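Local coordinates for hypothetical protein Ta0108 (Thermoplasma acidophilum, PDB 1RLK) that probably hydrolyses peptidyl-tRNAs that drop off the ribosome, releasing the tRNA and an N-acyl amino acid, as a member of the PTH2 family, at residues Asn78-Asp83 against Gly92-Ile97. Numbering follows the deposited sequence.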
ATOM      1  N   ASN A  78      -2.790  -6.782   1.650  1.00 20.73           N
ATOM      2  CA  ASN A  78      -1.872  -5.989   0.844  1.00 20.23           C
ATOM      3  C   ASN A  78      -2.184  -6.084  -0.630  1.00 19.96           C
ATOM      4  O   ASN A  78      -2.723  -7.102  -1.094  1.00 20.32           O
ATOM      5  CB  ASN A  78      -0.430  -6.425   1.102  1.00 20.29           C
ATOM      6  CG  ASN A  78      -0.149  -7.848   0.619  1.00 21.51           C
ATOM      7  OD1 ASN A  78       0.339  -8.041  -0.494  1.00 20.30           O
ATOM      8  ND2 ASN A  78      -0.452  -8.844   1.462  1.00 16.38           N
ATOM      9  N   GLU A  79      -1.848  -5.036  -1.374  1.00 19.24           N
ATOM     10  CA  GLU A  79      -2.082  -5.019  -2.809  1.00 18.67           C
ATOM     11  C   GLU A  79      -0.931  -4.346  -3.507  1.00 18.78           C
ATOM     12  O   GLU A  79      -0.649  -3.164  -3.260  1.00 17.41           O
ATOM     13  CB  GLU A  79      -3.376  -4.271  -3.130  1.00 19.42           C
ATOM     14  CG  GLU A  79      -3.711  -4.229  -4.610  1.00 20.64           C
ATOM     15  CD  GLU A  79      -4.237  -5.550  -5.162  1.00 22.86           C
ATOM     16  OE1 GLU A  79      -4.507  -6.518  -4.382  1.00 22.39           O
ATOM     17  OE2 GLU A  79      -4.407  -5.587  -6.391  1.00 24.43           O
ATOM     18  N   ILE A  80      -0.257  -5.101  -4.372  1.00 18.19           N
ATOM     19  CA  ILE A  80       0.698  -4.554  -5.301  1.00 18.80           C
ATOM     20  C   ILE A  80      -0.062  -3.856  -6.429  1.00 19.36           C
ATOM     21  O   ILE A  80      -0.987  -4.421  -7.010  1.00 19.43           O
ATOM     22  CB  ILE A  80       1.611  -5.672  -5.847  1.00 19.54           C
ATOM     23  CG1 ILE A  80       2.660  -6.017  -4.788  1.00 21.29           C
ATOM     24  CG2 ILE A  80       2.275  -5.249  -7.158  1.00 19.47           C
ATOM     25  CD1 ILE A  80       3.453  -7.259  -5.082  1.00 24.21           C
ATOM     26  N   VAL A  81       0.346  -2.632  -6.734  1.00 18.75           N
ATOM     27  CA  VAL A  81      -0.346  -1.815  -7.698  1.00 19.49           C
ATOM     28  C   VAL A  81       0.521  -1.687  -8.932  1.00 19.72           C
ATOM     29  O   VAL A  81       1.723  -1.448  -8.831  1.00 20.24           O
ATOM     30  CB  VAL A  81      -0.680  -0.427  -7.101  1.00 18.62           C
ATOM     31  CG1 VAL A  81      -1.072   0.564  -8.199  1.00 19.97           C
ATOM     32  CG2 VAL A  81      -1.787  -0.571  -6.071  1.00 20.23           C
ATOM     33  N   GLN A  82      -0.105  -1.840 -10.084  1.00 20.38           N
ATOM     34  CA  GLN A  82       0.551  -1.693 -11.379  1.00 21.99           C
ATOM     35  C   GLN A  82      -0.191  -0.645 -12.198  1.00 23.01           C
ATOM     36  O   GLN A  82      -1.414  -0.664 -12.232  1.00 21.22           O
ATOM     37  CB  GLN A  82       0.547  -3.035 -12.138  1.00 21.67           C
ATOM     38  CG  GLN A  82       1.326  -4.148 -11.425  1.00 23.18           C
ATOM     39  CD  GLN A  82       1.215  -5.526 -12.097  1.00 24.05           C
ATOM     40  OE1 GLN A  82       1.788  -5.758 -13.165  1.00 26.76           O
ATOM     41  NE2 GLN A  82       0.515  -6.434 -11.453  1.00 23.01           N
ATOM     42  N   ASP A  83       0.542   0.250 -12.862  1.00 25.73           N
ATOM     43  CA  ASP A  83      -0.078   1.231 -13.744  1.00 28.23           C
ATOM     44  C   ASP A  83      -0.478   0.590 -15.074  1.00 30.44           C
ATOM     45  O   ASP A  83      -0.413  -0.634 -15.217  1.00 30.26           O
ATOM     46  CB  ASP A  83       0.798   2.506 -13.908  1.00 28.90           C
ATOM     47  CG  ASP A  83       2.085   2.287 -14.695  1.00 29.61           C
ATOM     48  OD1 ASP A  83       2.262   1.254 -15.377  1.00 31.34           O
ATOM     49  OD2 ASP A  83       2.992   3.144 -14.692  1.00 32.67           O
ATOM     50  N   GLY A  92       0.982  -3.488 -16.340  1.00 32.31           N
ATOM     51  CA  GLY A  92       1.986  -2.434 -16.386  1.00 29.92           C
ATOM     52  C   GLY A  92       3.028  -2.557 -15.292  1.00 27.83           C
ATOM     53  O   GLY A  92       3.179  -3.607 -14.688  1.00 27.04           O
ATOM     54  N   THR A  93       3.761  -1.478 -15.052  1.00 26.23           N
ATOM     55  CA  THR A  93       4.815  -1.467 -14.036  1.00 25.28           C
ATOM     56  C   THR A  93       4.263  -1.425 -12.623  1.00 23.71           C
ATOM     57  O   THR A  93       3.256  -0.751 -12.375  1.00 22.08           O
ATOM     58  CB  THR A  93       5.699  -0.254 -14.236  1.00 25.67           C
ATOM     59  OG1 THR A  93       6.218  -0.269 -15.563  1.00 26.92           O
ATOM     60  CG2 THR A  93       6.914  -0.322 -13.336  1.00 25.59           C
ATOM     61  N   ILE A  94       4.936  -2.139 -11.711  1.00 22.62           N
ATOM     62  CA  ILE A  94       4.623  -2.114 -10.281  1.00 21.95           C
ATOM     63  C   ILE A  94       5.108  -0.782  -9.711  1.00 21.32           C
ATOM     64  O   ILE A  94       6.296  -0.480  -9.796  1.00 21.03           O
ATOM     65  CB  ILE A  94       5.287  -3.295  -9.543  1.00 21.80           C
ATOM     66  CG1 ILE A  94       4.630  -4.614  -9.959  1.00 21.83           C
ATOM     67  CG2 ILE A  94       5.186  -3.107  -8.050  1.00 22.33           C
ATOM     68  CD1 ILE A  94       5.285  -5.858  -9.403  1.00 22.78           C
ATOM     69  N   THR A  95       4.176  -0.002  -9.151  1.00 20.66           N
ATOM     70  CA  THR A  95       4.439   1.363  -8.670  1.00 19.81           C
ATOM     71  C   THR A  95       4.494   1.459  -7.156  1.00 19.37           C
ATOM     72  O   THR A  95       5.240   2.263  -6.618  1.00 20.31           O
ATOM     73  CB  THR A  95       3.346   2.347  -9.178  1.00 19.84           C
ATOM     74  OG1 THR A  95       2.024   1.862  -8.863  1.00 18.42           O
ATOM     75  CG2 THR A  95       3.369   2.437 -10.673  1.00 19.34           C
ATOM     76  N   CYS A  96       3.670   0.683  -6.472  1.00 18.79           N
ATOM     77  CA  CYS A  96       3.537   0.782  -5.033  1.00 18.56           C
ATOM     78  C   CYS A  96       2.842  -0.430  -4.451  1.00 18.66           C
ATOM     79  O   CYS A  96       2.385  -1.303  -5.185  1.00 19.18           O
ATOM     80  CB  CYS A  96       2.776   2.064  -4.673  1.00 18.68           C
ATOM     81  SG  CYS A  96       1.061   2.091  -5.232  1.00 19.54           S
ATOM     82  N   ILE A  97       2.794  -0.515  -3.125  1.00 17.86           N
ATOM     83  CA  ILE A  97       2.057  -1.573  -2.449  1.00 17.64           C
ATOM     84  C   ILE A  97       1.298  -1.001  -1.260  1.00 17.42           C
ATOM     85  O   ILE A  97       1.857  -0.244  -0.465  1.00 17.50           O
ATOM     86  CB  ILE A  97       2.993  -2.731  -2.023  1.00 17.20           C
ATOM     87  CG1 ILE A  97       2.203  -3.848  -1.359  1.00 17.16           C
ATOM     88  CG2 ILE A  97       4.096  -2.257  -1.088  1.00 17.04           C
ATOM     89  CD1 ILE A  97       3.026  -5.106  -1.122  1.00 16.80           C
TER
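Val81 forms a hydrogen-bonded pair with Cys96, while its O takes the N-H of Thr95, at a beta bulge in this antiparallel hairpin: Val81 N donates to Cys96 O (2.9 Å) and Val81 O accepts from Thr95 N (2.9 Å), both nearly straight at 166°. Strand 78-82 forms one edge of the chain's sheet. Val81 CB rests on Cys96 SG at 3.6 Å. Val81 CG1, anti to its own N (chi1 165°), reaches Thr95 OG1 at 3.4 Å; that hydroxyl is hydrogen-bonded to Gln23 of helix 17-38, which covers this face. The other face belongs to Ile80, Gln82, Ile94 and Ile97, with helix 61-74 against the three isoleucines. There Ile80 spreads its branches: CG2 lies on Ile94 CG1 (3.7 Å), while CG1 meets Ile97 CD1. Ile94 CG1 also packs on Gln82 CG.

Beyond the bulge Asp83 grips Thr93 by backbone and side chain. Its N donates to Thr93 O (2.9 Å); with chi1 at 69°, CG sits between N and the carbonyl carbon, and Thr93 N donates a bent hydrogen bond to Asp83 OD1 (3.1 Å), coming from above the carboxylate plane. OD2 makes a salt bridge with Lys19. Cut back to an alanine, Asp83 would probably leave Thr93 N and the Lys19 ammonium without their carboxylate partner. Lys19 would probably balance the charge of this carboxylate, which ties the hairpin to helix 17-38.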